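Local coordinates for protein beta-glucosidase (Chaetomella raphigera, PDB 6JXG) that probably hydrolyses terminal, non-reducing beta-D-glucosyl residues to release beta-D-glucose, as a family 3 glycoside hydrolase of cellulose breakdown, at residues D24-V29 / N266-I271; L20-K25 / S279-M284; G246-M251 / V285-A290; G241-G246 / G274-S279; L54-G59 / F228-W233. All coordinates share one frame; numbering follows the deposited sequence.

Contact 1: residues D24-V29 / N266-I271; sequences DKASIV and NLLAAI. With NAG (2-acetamido-2-deoxy-beta-D-glucopyranose), chain C.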
# COMPACT_ATOMS: atom_id res chain seq x y z
N ASP A 24 8.18 33.70 12.39
CA ASP A 24 7.00 33.08 11.70
C ASP A 24 7.45 31.86 10.86
O ASP A 24 6.85 30.78 10.92
CB ASP A 24 6.30 34.01 10.75
CG ASP A 24 5.69 35.27 11.41
OD1 ASP A 24 5.27 35.20 12.57
OD2 ASP A 24 5.67 36.32 10.73
N LYS A 25 8.51 32.07 10.09
CA LYS A 25 9.08 31.02 9.19
C LYS A 25 9.51 29.81 9.98
O LYS A 25 9.16 28.69 9.63
CB LYS A 25 10.25 31.59 8.39
CG LYS A 25 9.77 32.64 7.39
CD LYS A 25 10.92 33.31 6.67
CE LYS A 25 10.38 34.48 5.89
NZ LYS A 25 11.45 35.00 5.09
N ALA A 26 10.23 30.04 11.06
CA ALA A 26 10.65 28.93 11.93
C ALA A 26 9.47 28.15 12.48
O ALA A 26 9.51 26.94 12.58
CB ALA A 26 11.58 29.42 13.04
N SER A 27 8.37 28.80 12.77
CA SER A 27 7.24 28.12 13.41
C SER A 27 6.47 27.28 12.37
O SER A 27 5.79 26.35 12.78
CB SER A 27 6.29 29.12 14.14
OG SER A 27 5.59 29.92 13.17
N ILE A 28 6.63 27.62 11.08
CA ILE A 28 6.01 26.88 10.00
C ILE A 28 6.76 25.56 9.69
O ILE A 28 6.15 24.58 9.29
CB ILE A 28 5.89 27.73 8.73
CG1 ILE A 28 4.84 28.81 8.94
CG2 ILE A 28 5.37 26.96 7.52
CD1 ILE A 28 4.79 29.90 7.84
N VAL A 29 8.05 25.50 10.02
CA VAL A 29 8.87 24.39 9.66
C VAL A 29 9.15 23.48 10.86
O VAL A 29 9.70 22.37 10.72
CB VAL A 29 10.10 25.14 9.07
CG1 VAL A 29 11.34 25.02 9.84
CG2 VAL A 29 10.04 25.47 7.57
N ASN A 266 16.86 27.17 17.39
CA ASN A 266 18.09 26.58 16.90
C ASN A 266 18.35 26.73 15.40
O ASN A 266 19.46 26.99 15.02
CB ASN A 266 18.17 25.11 17.24
CG ASN A 266 18.91 24.85 18.52
OD1 ASN A 266 19.91 25.49 18.79
ND2 ASN A 266 18.40 23.95 19.32
N LEU A 267 17.34 26.61 14.54
CA LEU A 267 17.52 26.83 13.11
C LEU A 267 17.85 28.30 12.81
O LEU A 267 18.72 28.60 11.95
CB LEU A 267 16.26 26.38 12.33
CG LEU A 267 16.24 26.53 10.81
CD1 LEU A 267 17.38 25.84 10.09
CD2 LEU A 267 14.91 26.00 10.25
N LEU A 268 17.16 29.22 13.49
CA LEU A 268 17.48 30.68 13.36
C LEU A 268 18.92 30.98 13.77
O LEU A 268 19.58 31.78 13.14
CB LEU A 268 16.47 31.53 14.14
CG LEU A 268 15.01 31.34 13.75
CD1 LEU A 268 14.06 32.32 14.41
CD2 LEU A 268 14.87 31.37 12.24
N ALA A 269 19.39 30.32 14.82
CA ALA A 269 20.78 30.39 15.22
C ALA A 269 21.73 29.90 14.11
O ALA A 269 22.76 30.48 13.88
CB ALA A 269 20.98 29.57 16.50
N ALA A 270 21.39 28.80 13.43
CA ALA A 270 22.22 28.25 12.38
C ALA A 270 22.29 29.26 11.20
O ALA A 270 23.25 29.33 10.49
CB ALA A 270 21.64 26.94 11.88
N ILE A 271 21.21 29.99 10.99
CA ILE A 271 21.21 30.95 9.92
C ILE A 271 22.10 32.13 10.33
O ILE A 271 22.94 32.59 9.53
CB ILE A 271 19.79 31.48 9.58
CG1 ILE A 271 18.91 30.32 9.04
CG2 ILE A 271 19.94 32.56 8.50
CD1 ILE A 271 17.47 30.63 8.77
C1 NAG C . 25.41 27.27 14.56
C2 NAG C . 26.58 26.62 15.35
C3 NAG C . 26.26 25.17 15.65
C4 NAG C . 24.85 25.01 16.20
C5 NAG C . 23.80 25.74 15.34
C6 NAG C . 22.34 25.70 15.90
C7 NAG C . 28.75 27.58 14.82
C8 NAG C . 30.03 27.48 14.01
N2 NAG C . 27.85 26.61 14.64
O3 NAG C . 27.21 24.60 16.55
O4 NAG C . 24.67 23.61 16.27
O5 NAG C . 24.16 27.11 15.22
O6 NAG C . 22.38 26.10 17.24
O7 NAG C . 28.50 28.54 15.56

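Contact 2: residues L20-K25 / S279-M284; sequences LSNTDK and SRLDDM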
# COMPACT_ATOMS: atom_id res chain seq x y z
N LEU A 20 6.30 37.46 6.16
CA LEU A 20 6.66 36.69 7.36
C LEU A 20 7.93 37.11 8.01
O LEU A 20 8.90 37.43 7.34
CB LEU A 20 6.78 35.21 6.99
CG LEU A 20 5.55 34.52 6.46
CD1 LEU A 20 5.79 33.05 6.26
CD2 LEU A 20 4.36 34.75 7.41
N SER A 21 7.96 37.08 9.33
CA SER A 21 9.22 37.21 10.04
C SER A 21 9.97 35.90 10.05
O SER A 21 9.43 34.88 9.73
CB SER A 21 8.96 37.62 11.45
OG SER A 21 8.39 36.51 12.13
N ASN A 22 11.22 35.93 10.51
CA ASN A 22 11.97 34.68 10.65
C ASN A 22 11.41 33.81 11.74
O ASN A 22 11.37 32.61 11.59
CB ASN A 22 13.45 34.93 10.90
CG ASN A 22 14.27 34.72 9.66
OD1 ASN A 22 13.76 34.63 8.54
ND2 ASN A 22 15.55 34.63 9.87
N THR A 23 10.89 34.40 12.81
CA THR A 23 10.22 33.58 13.80
C THR A 23 8.93 32.97 13.23
O THR A 23 8.60 31.82 13.56
CB THR A 23 10.00 34.30 15.16
OG1 THR A 23 9.06 35.32 14.99
CG2 THR A 23 11.26 34.94 15.70
N ASP A 24 8.18 33.70 12.39
CA ASP A 24 7.00 33.08 11.70
C ASP A 24 7.45 31.86 10.86
O ASP A 24 6.85 30.78 10.92
CB ASP A 24 6.30 34.01 10.75
CG ASP A 24 5.69 35.27 11.41
OD1 ASP A 24 5.27 35.20 12.57
OD2 ASP A 24 5.67 36.32 10.73
N LYS A 25 8.51 32.07 10.09
CA LYS A 25 9.08 31.02 9.19
C LYS A 25 9.51 29.81 9.98
O LYS A 25 9.16 28.69 9.63
CB LYS A 25 10.25 31.59 8.39
CG LYS A 25 9.77 32.64 7.39
CD LYS A 25 10.92 33.31 6.67
CE LYS A 25 10.38 34.48 5.89
NZ LYS A 25 11.45 35.00 5.09
N SER A 279 18.11 31.47 2.48
CA SER A 279 17.41 30.98 1.32
C SER A 279 16.84 29.54 1.52
O SER A 279 15.79 29.17 0.91
CB SER A 279 18.33 31.00 0.11
OG SER A 279 19.39 30.08 0.32
N ARG A 280 17.50 28.77 2.36
CA ARG A 280 17.08 27.39 2.62
C ARG A 280 15.79 27.41 3.44
O ARG A 280 14.79 26.75 3.09
CB ARG A 280 18.21 26.56 3.28
CG ARG A 280 17.83 25.04 3.53
CD ARG A 280 17.79 24.21 2.24
NE ARG A 280 16.47 24.15 1.69
CZ ARG A 280 15.47 23.43 2.25
NH1 ARG A 280 15.71 22.63 3.28
NH2 ARG A 280 14.26 23.47 1.74
N LEU A 281 15.78 28.19 4.49
CA LEU A 281 14.48 28.35 5.25
C LEU A 281 13.32 28.94 4.40
O LEU A 281 12.16 28.50 4.46
CB LEU A 281 14.68 29.19 6.53
CG LEU A 281 13.48 29.64 7.37
CD1 LEU A 281 12.69 28.44 7.87
CD2 LEU A 281 13.98 30.47 8.53
N ASP A 282 13.65 29.94 3.59
CA ASP A 282 12.70 30.54 2.70
C ASP A 282 12.15 29.48 1.75
O ASP A 282 10.94 29.47 1.49
CB ASP A 282 13.32 31.68 1.89
CG ASP A 282 13.62 32.92 2.76
OD1 ASP A 282 13.19 33.00 3.93
OD2 ASP A 282 14.25 33.88 2.24
N ASP A 283 13.02 28.60 1.27
CA ASP A 283 12.63 27.57 0.33
C ASP A 283 11.68 26.58 1.03
O ASP A 283 10.67 26.21 0.49
CB ASP A 283 13.84 26.84 -0.21
CG ASP A 283 13.47 25.80 -1.23
OD1 ASP A 283 13.11 26.19 -2.34
OD2 ASP A 283 13.48 24.63 -0.89
N MET A 284 11.98 26.25 2.27
CA MET A 284 11.14 25.32 3.06
C MET A 284 9.73 25.84 3.19
O MET A 284 8.76 25.15 2.94
CB MET A 284 11.69 25.18 4.47
CG MET A 284 12.98 24.45 4.66
SD MET A 284 13.38 24.62 6.45
CE MET A 284 15.03 24.06 6.60

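Contact 3: residues G246-M251 / V285-A290; sequences GLDVAM and VTRILA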
# COMPACT_ATOMS: atom_id res chain seq x y z
N GLY A 246 17.73 19.15 2.67
CA GLY A 246 16.49 19.45 2.03
C GLY A 246 15.21 19.06 2.78
O GLY A 246 14.15 18.99 2.18
N LEU A 247 15.30 18.81 4.07
CA LEU A 247 14.14 18.60 4.89
C LEU A 247 13.38 19.95 4.94
O LEU A 247 14.02 21.00 4.93
CB LEU A 247 14.46 18.14 6.27
CG LEU A 247 13.37 17.82 7.27
CD1 LEU A 247 12.58 16.61 6.76
CD2 LEU A 247 13.91 17.53 8.67
N ASP A 248 12.04 19.89 4.98
CA ASP A 248 11.22 21.12 5.08
C ASP A 248 10.43 21.25 6.35
O ASP A 248 10.18 22.38 6.81
CB ASP A 248 10.29 21.24 3.91
CG ASP A 248 11.04 21.23 2.57
OD1 ASP A 248 11.97 22.08 2.42
OD2 ASP A 248 10.71 20.39 1.69
N VAL A 249 10.03 20.14 6.93
CA VAL A 249 9.27 20.15 8.16
C VAL A 249 9.75 19.07 9.14
O VAL A 249 9.86 17.90 8.78
CB VAL A 249 7.77 19.88 7.91
CG1 VAL A 249 6.95 19.98 9.20
CG2 VAL A 249 7.22 20.87 6.89
N ALA A 250 10.00 19.48 10.38
CA ALA A 250 10.48 18.58 11.41
C ALA A 250 9.35 18.16 12.32
O ALA A 250 8.83 19.00 13.05
CB ALA A 250 11.60 19.21 12.23
N MET A 251 8.99 16.89 12.28
CA MET A 251 7.92 16.40 13.13
C MET A 251 8.43 15.32 14.09
O MET A 251 9.20 14.50 13.67
CB MET A 251 6.84 15.77 12.23
CG MET A 251 5.97 16.80 11.55
SD MET A 251 4.91 17.61 12.80
CE MET A 251 4.89 19.26 12.13
N VAL A 285 9.60 27.09 3.59
CA VAL A 285 8.30 27.74 3.75
C VAL A 285 7.55 27.92 2.48
O VAL A 285 6.33 27.72 2.46
CB VAL A 285 8.46 29.08 4.48
CG1 VAL A 285 7.09 29.73 4.67
CG2 VAL A 285 9.05 28.82 5.86
N THR A 286 8.25 28.30 1.40
CA THR A 286 7.64 28.43 0.13
C THR A 286 6.98 27.11 -0.29
O THR A 286 5.86 27.12 -0.77
CB THR A 286 8.61 28.89 -0.96
OG1 THR A 286 9.26 30.13 -0.60
CG2 THR A 286 7.90 29.08 -2.24
N ARG A 287 7.67 26.01 -0.04
CA ARG A 287 7.19 24.70 -0.43
C ARG A 287 5.93 24.28 0.39
O ARG A 287 4.94 23.81 -0.17
CB ARG A 287 8.29 23.68 -0.27
CG ARG A 287 9.41 23.76 -1.32
CD ARG A 287 10.59 22.87 -1.00
NE ARG A 287 11.53 22.84 -2.11
CZ ARG A 287 11.37 22.21 -3.28
NH1 ARG A 287 10.34 21.42 -3.49
NH2 ARG A 287 12.31 22.35 -4.22
N ILE A 288 6.00 24.42 1.70
CA ILE A 288 4.91 24.09 2.62
C ILE A 288 3.64 24.88 2.27
O ILE A 288 2.56 24.31 2.08
CB ILE A 288 5.29 24.39 4.09
CG1 ILE A 288 6.49 23.52 4.50
CG2 ILE A 288 4.11 24.11 5.03
CD1 ILE A 288 7.29 23.96 5.69
N LEU A 289 3.83 26.18 2.05
CA LEU A 289 2.71 27.06 1.67
C LEU A 289 2.22 26.71 0.26
O LEU A 289 1.03 26.75 -0.01
CB LEU A 289 3.11 28.57 1.78
CG LEU A 289 3.46 29.04 3.21
CD1 LEU A 289 3.76 30.52 3.12
CD2 LEU A 289 2.33 28.81 4.23
N ALA A 290 3.13 26.41 -0.68
CA ALA A 290 2.71 26.05 -2.02
C ALA A 290 1.72 24.84 -1.98
O ALA A 290 0.73 24.82 -2.69
CB ALA A 290 3.90 25.72 -2.89

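Contact 4: residues G241-G246 / G274-S279; sequences GSANAG and GTVAQS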
# COMPACT_ATOMS: atom_id res chain seq x y z
N GLY A 241 22.41 19.55 9.36
CA GLY A 241 22.36 18.44 8.39
C GLY A 241 21.05 18.33 7.69
O GLY A 241 21.01 18.27 6.45
N SER A 242 19.98 18.32 8.47
CA SER A 242 18.66 18.16 7.92
C SER A 242 18.26 19.34 7.02
O SER A 242 17.73 19.13 5.94
CB SER A 242 17.63 17.93 9.03
OG SER A 242 17.61 18.97 10.00
N ALA A 243 18.39 20.57 7.52
CA ALA A 243 18.09 21.74 6.71
C ALA A 243 18.79 21.68 5.36
O ALA A 243 18.18 21.90 4.29
CB ALA A 243 18.45 23.03 7.46
N ASN A 244 20.09 21.46 5.42
CA ASN A 244 20.95 21.53 4.20
C ASN A 244 20.72 20.38 3.25
O ASN A 244 20.89 20.54 2.03
CB ASN A 244 22.39 21.71 4.58
CG ASN A 244 22.66 23.10 5.10
OD1 ASN A 244 21.80 24.01 5.01
ND2 ASN A 244 23.83 23.26 5.69
N ALA A 245 20.20 19.29 3.79
CA ALA A 245 19.87 18.11 2.96
C ALA A 245 18.61 18.27 2.20
O ALA A 245 18.39 17.56 1.23
CB ALA A 245 19.71 16.91 3.88
N GLY A 246 17.73 19.15 2.67
CA GLY A 246 16.49 19.45 2.03
C GLY A 246 15.21 19.06 2.78
O GLY A 246 14.15 18.99 2.18
N GLY A 274 25.79 31.37 10.02
CA GLY A 274 26.28 31.14 8.66
C GLY A 274 26.29 29.70 8.22
O GLY A 274 26.82 29.41 7.18
N THR A 275 25.77 28.77 8.99
CA THR A 275 25.89 27.33 8.62
C THR A 275 24.68 26.86 7.77
O THR A 275 24.77 25.85 7.07
CB THR A 275 26.01 26.44 9.86
OG1 THR A 275 24.99 26.76 10.81
CG2 THR A 275 27.36 26.57 10.56
N VAL A 276 23.57 27.57 7.83
CA VAL A 276 22.37 27.35 6.98
C VAL A 276 22.03 28.69 6.33
O VAL A 276 21.94 29.70 6.99
CB VAL A 276 21.15 26.90 7.81
CG1 VAL A 276 19.92 26.77 6.95
CG2 VAL A 276 21.40 25.50 8.46
N ALA A 277 21.79 28.69 5.05
CA ALA A 277 21.39 29.88 4.35
C ALA A 277 19.94 30.27 4.62
O ALA A 277 19.05 29.43 4.70
CB ALA A 277 21.56 29.67 2.89
N GLN A 278 19.73 31.56 4.81
CA GLN A 278 18.36 32.10 4.83
C GLN A 278 17.53 31.57 3.68
O GLN A 278 16.37 31.27 3.88
CB GLN A 278 18.38 33.63 4.71
CG GLN A 278 16.98 34.32 4.71
CD GLN A 278 16.30 34.15 6.05
OE1 GLN A 278 16.95 34.23 7.08
NE2 GLN A 278 15.00 33.84 6.04
N SER A 279 18.11 31.47 2.48
CA SER A 279 17.41 30.98 1.32
C SER A 279 16.84 29.54 1.52
O SER A 279 15.79 29.17 0.91
CB SER A 279 18.33 31.00 0.11
OG SER A 279 19.39 30.08 0.32
O HOH W 1 22.05 26.18 3.48

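Contact 5: residues L54-G59 / F228-W233; sequences LCYQDG and FVVSDW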
# COMPACT_ATOMS: atom_id res chain seq x y z
N LEU A 54 -1.35 23.96 11.29
CA LEU A 54 -1.41 22.83 10.35
C LEU A 54 -1.45 21.48 11.07
O LEU A 54 -0.61 21.23 11.96
CB LEU A 54 -0.27 22.81 9.33
CG LEU A 54 -0.31 24.02 8.40
CD1 LEU A 54 1.04 24.14 7.68
CD2 LEU A 54 -1.41 23.87 7.36
N CYS A 55 -2.38 20.61 10.63
CA CYS A 55 -2.70 19.36 11.33
C CYS A 55 -2.23 18.21 10.42
O CYS A 55 -2.70 18.09 9.26
CB CYS A 55 -4.21 19.27 11.58
SG CYS A 55 -4.77 17.64 12.20
N TYR A 56 -1.30 17.40 10.97
CA TYR A 56 -0.78 16.22 10.29
C TYR A 56 -1.31 15.01 11.06
O TYR A 56 -1.07 14.89 12.30
CB TYR A 56 0.74 16.22 10.39
CG TYR A 56 1.49 17.31 9.62
CD1 TYR A 56 2.23 17.02 8.47
CD2 TYR A 56 1.53 18.58 10.09
CE1 TYR A 56 2.90 17.99 7.83
CE2 TYR A 56 2.19 19.59 9.42
CZ TYR A 56 2.90 19.29 8.29
OH TYR A 56 3.59 20.30 7.66
N GLN A 57 -2.02 14.13 10.36
CA GLN A 57 -2.70 13.03 11.00
C GLN A 57 -2.45 11.69 10.26
O GLN A 57 -2.58 11.60 9.04
CB GLN A 57 -4.20 13.29 11.17
CG GLN A 57 -4.88 12.34 12.15
CD GLN A 57 -4.56 12.70 13.60
OE1 GLN A 57 -3.91 13.73 13.89
NE2 GLN A 57 -5.03 11.88 14.54
N ASP A 58 -2.14 10.66 11.04
CA ASP A 58 -2.12 9.26 10.51
C ASP A 58 -3.59 8.82 10.20
O ASP A 58 -4.58 9.44 10.67
CB ASP A 58 -1.56 8.31 11.55
CG ASP A 58 -0.05 8.38 11.71
OD1 ASP A 58 0.59 8.49 10.67
OD2 ASP A 58 0.45 8.31 12.87
N GLY A 59 -3.78 7.80 9.38
CA GLY A 59 -2.72 7.10 8.68
C GLY A 59 -3.26 6.70 7.32
O GLY A 59 -4.26 7.23 6.88
N PHE A 228 6.77 19.55 -0.27
CA PHE A 228 7.59 19.66 0.87
C PHE A 228 7.85 18.26 1.46
O PHE A 228 7.05 17.35 1.28
CB PHE A 228 7.05 20.60 1.92
CG PHE A 228 5.87 20.11 2.64
CD1 PHE A 228 6.01 19.46 3.86
CD2 PHE A 228 4.58 20.37 2.13
CE1 PHE A 228 4.90 19.02 4.54
CE2 PHE A 228 3.47 19.96 2.82
CZ PHE A 228 3.60 19.30 4.07
N VAL A 229 9.03 18.13 2.05
CA VAL A 229 9.46 16.91 2.75
C VAL A 229 9.32 17.05 4.24
O VAL A 229 9.78 18.00 4.82
CB VAL A 229 10.93 16.57 2.39
CG1 VAL A 229 11.30 15.27 3.09
CG2 VAL A 229 11.06 16.40 0.87
N VAL A 230 8.65 16.06 4.87
CA VAL A 230 8.43 16.04 6.28
C VAL A 230 9.17 14.87 6.90
O VAL A 230 9.31 13.81 6.28
CB VAL A 230 6.96 16.08 6.58
CG1 VAL A 230 6.19 14.89 5.97
CG2 VAL A 230 6.75 16.16 8.07
N SER A 231 9.67 15.02 8.13
CA SER A 231 10.35 13.90 8.74
C SER A 231 9.42 12.87 9.24
O SER A 231 8.33 13.16 9.74
CB SER A 231 11.28 14.35 9.87
OG SER A 231 10.53 14.86 10.94
N ASP A 232 9.90 11.61 9.24
CA ASP A 232 9.24 10.66 10.08
C ASP A 232 9.47 11.15 11.52
O ASP A 232 10.30 12.05 11.76
CB ASP A 232 9.71 9.23 9.79
CG ASP A 232 8.68 8.16 10.15
OD1 ASP A 232 7.82 8.42 11.01
OD2 ASP A 232 8.76 7.02 9.60
N TRP A 233 8.72 10.57 12.47
CA TRP A 233 8.58 11.16 13.76
C TRP A 233 9.86 10.95 14.55
O TRP A 233 10.23 9.85 14.94
CB TRP A 233 7.34 10.71 14.48
CG TRP A 233 6.15 11.63 14.36
CD1 TRP A 233 5.32 11.96 15.37
CD2 TRP A 233 5.60 12.27 13.17
NE1 TRP A 233 4.32 12.79 14.94
CE2 TRP A 233 4.46 13.00 13.59
CE3 TRP A 233 5.94 12.29 11.81
CZ2 TRP A 233 3.68 13.75 12.71
CZ3 TRP A 233 5.17 13.03 10.94
CH2 TRP A 233 4.03 13.75 11.39

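Contact 1: residues D24-V29 / N266-I271
Ala26 and Val29 of helix 22-29 meet Leu268 and Leu267 of helix 265-272, in a small apolar helix-helix packing on the outer side of the TIM-barrel-like N-terminal domain of family 3 glycoside hydrolases. The apolar contacts come as two pairs. CB of Ala26 faces the end of Leu268, 3.9 Å from its CD2 and hardly farther from CG and CD1, so the methyl sits against the whole branched tip. An alanine suits this place because the two segments come closest here, 7.2 Å between CA of Ala26 and CA of Leu268. One turn on, Val29 and Leu267 cross at about a right angle, with CG1 of Val29 3.7 Å from CD2 of Leu267. Leu267 reaches across because its CG stands anti to the backbone N (chi1 -180°), which carries the branch toward the other helix. Met284 and Ile288 of helix 278-294 also touch Val29, so the valine lies where three helices converge.

Polar interactions lie away from this apolar seam. On helix 22-29 the hydroxyl of Ser27 donates back to the carbonyl O of Asp24, which satisfies it within its own helix. On helix 265-272 the polar partner is a sugar, the N-acetylglucosamine linked to nearby Asn273. The sugar rests along the outer side of the helix, where small residues leave it room: its O6 lies 3.8 Å from CB of Ala269, and its ring O5 is 3.6 Å from CA of Ala270. Asn266 adds one hydrogen bond to the attached sugar, whose O6 donates to OD1 of Asn266 at 3.0 Å.

Contact 2: residues L20-K25 / S279-M284
Lys25 leans on Leu281 and reaches Asp282, joining the start of helix 22-29 to helix 278-294 on the outside of the TIM-barrel-like domain. At the root of the lysine, CB packs 3.9 Å from CD2 of Leu281 and as near its CG, so the first carbon behaves as part of an apolar seam. CG stands beside the backbone N, anti to the carbonyl carbon (chi1 -68°), and from there the chain runs fully extended. CD passes 3.6 Å from OD1 of Asp282, and CE stays close to the same oxygen. At the tip, NZ donates to OD1 of Asp282 at 2.9 Å in a salt bridge, arriving from above the carboxylate plane, 40° out of it. A lysine suits this place because its long aliphatic stem can lie on a leucine while its ammonium group still gains an anion.

OD1 of Asp282 is gripped a second time, by NE2 of Gln278. That same amide also donates to OD1 of Asn22, whose oxygen lies 4.2 Å from CD2 of Leu281, so the glutamine sets both polar neighbours of the lysine's path. Helix 278-294 keeps a further ion pair of its own, Arg280 with Asp283.

Where helix 22-29 begins, Ser21 and Asp24 form a capping box that closes its first turn, one residue before Lys25. N of Asp24 donates to OG of Ser21 at 2.8 Å, and N of Ser21 donates in return to OD2 of Asp24, also at 2.8 Å.

Contact 3: residues G246-M251 / V285-A290
CG2 of Val249 presses on CD1 of Ile288 at 3.3 Å, tighter than ordinary van der Waals contact, while CG1 of the isoleucine follows at 3.6 Å. The same CD1 lies 3.5 Å from the carbonyl O of Asp248. Ile288 can do both because its CG1 branch lies anti to the carbonyl carbon (chi1 -62°), pushing the terminal methyl out from helix 278-294. Beside it, Asp248 and Arg287 pass with their flat ends nearly parallel, 11° apart. CD of the arginine is 3.7 Å from OD2 of the aspartate, but NE remains 4.6 Å from that oxygen and no N-H points at it, leaving at most a general attraction of charges.

The two charged groups have firmer partners. Asp248 receives Lys220 and the backbone N of Val229 at OD2 and Arg280 at OD1, a set that accounts for a carboxylate buried here. Arg287 binds Asp283 through NE and the carbonyls of Phe225 and Gly227 through NH1. Farther out, the backbone of Val249 bonds to Val229 and Ser231, laying this part of the loop alongside strand 228-231. Helix 278-294 thus packs on the chain that follows helix 239-245 and runs beside strand 228-231, consistent with the outer helical layer of a TIM barrel.

Contact 4: residues G241-G246 / G274-S279
The amide of Asn244 lies across the isopropyl group of Val276, with OD1 3.8 Å from CG2 and 3.9 Å from CG1, and turns its nitrogen to the neighbouring peptide. There ND2 donates to the carbonyl O of Thr275 at 3.1 Å in an almost straight bond (172°), with the acceptor only 3° from the amide plane and the donor in the carbonyl plane. CG of Asn244 stands beside its backbone N (chi1 -72°), which carries the amide out from the end of helix 239-245 to the other segment. The amide oxygen has its own partner: a water donates to OD1 at 2.7 Å and accepts from N of Ala277, the N-cap residue of helix 278-294.

One segment ends a helix; the other is the turn between two. Gly246 closes helix 239-245 and Gly274 closes helix 265-272, each in a Schellman motif whose positive phi suits glycine, and residues 275-277 link Gly274 to helix 278-294, the next outer helix of the TIM-barrel-like domain. Thr275 also borders the glycan on Asn273, and its hydroxyl turns to that asparagine's side chain. With only a methyl group at Asn244, as in an alanine, the carbonyl of Thr275 would probably lose this donor and the bridging water its acceptor. On the same helix, CB of Ala243 faces both valine methyls, 4.0 Å from CG2 and 4.1 Å from CG1, its small size letting Val276 settle close.

Contact 5: residues L54-G59 / F228-W233
The ring of Tyr56 pushes out from strand 55-57 into a hollow lined by Phe228 and Val230, while the indole of Trp233 reaches back toward its base. Tyr56 and Phe228 come from opposite directions. CE1 of Phe228 lies at the edge of the tyrosine ring, in its plane, 4.0 Å from Tyr56 CE1 and 3.6 Å from Tyr56 OH. Phe228 gets there because its CG sits between the backbone N and the carbonyl carbon (chi1 72°), turning the ring toward the tyrosine.

The two strands are not neighbours in the sheet. Three others stand between them, and CA of Tyr56 is 10.0 Å from CA of Val230, so the rings meet across the interior of the TIM-barrel-like domain, a gap that the long tyrosine ring is well suited to span. CG2 of Val230 lies obliquely to the ring, a looser 4.3 Å from Tyr56 CE1. An alanine in place of Tyr56 would probably open a gap between the strands and leave the CE1-CZ edge of Phe228 without its neighbour.

At the tyrosine's root the fit is reversed, with Trp233 as the bump: its CH2 lies 4.2 Å from CB of Tyr56, which sits at the edge of the indole. NE1 of the tryptophan is anchored on the carbonyl O of Val40.

Contact 5 lies nearest the centre of the chain, about 17 Å between centres, and is wholly aromatic and aliphatic in its touching residues, as befits a barrel interior. Contact 3, at about 25 Å, is the transition: apolar packing beside a buried carboxylate, where Asp248 ties strand 228-231 of contact 5 to Arg280 of contact 2. Contacts 1, 2 and 4 lie farther out. Of these, contact 1 is buried and apolar, whereas contacts 2 and 4 are only partly buried: contact 2 adds a salt bridge, contact 4 an amide-to-carbonyl hydrogen bond and a bridging water. Helix 22-29 serves contacts 1 and 2; helix 278-294 serves contacts 2 and 3, and the turn leading into it contact 4.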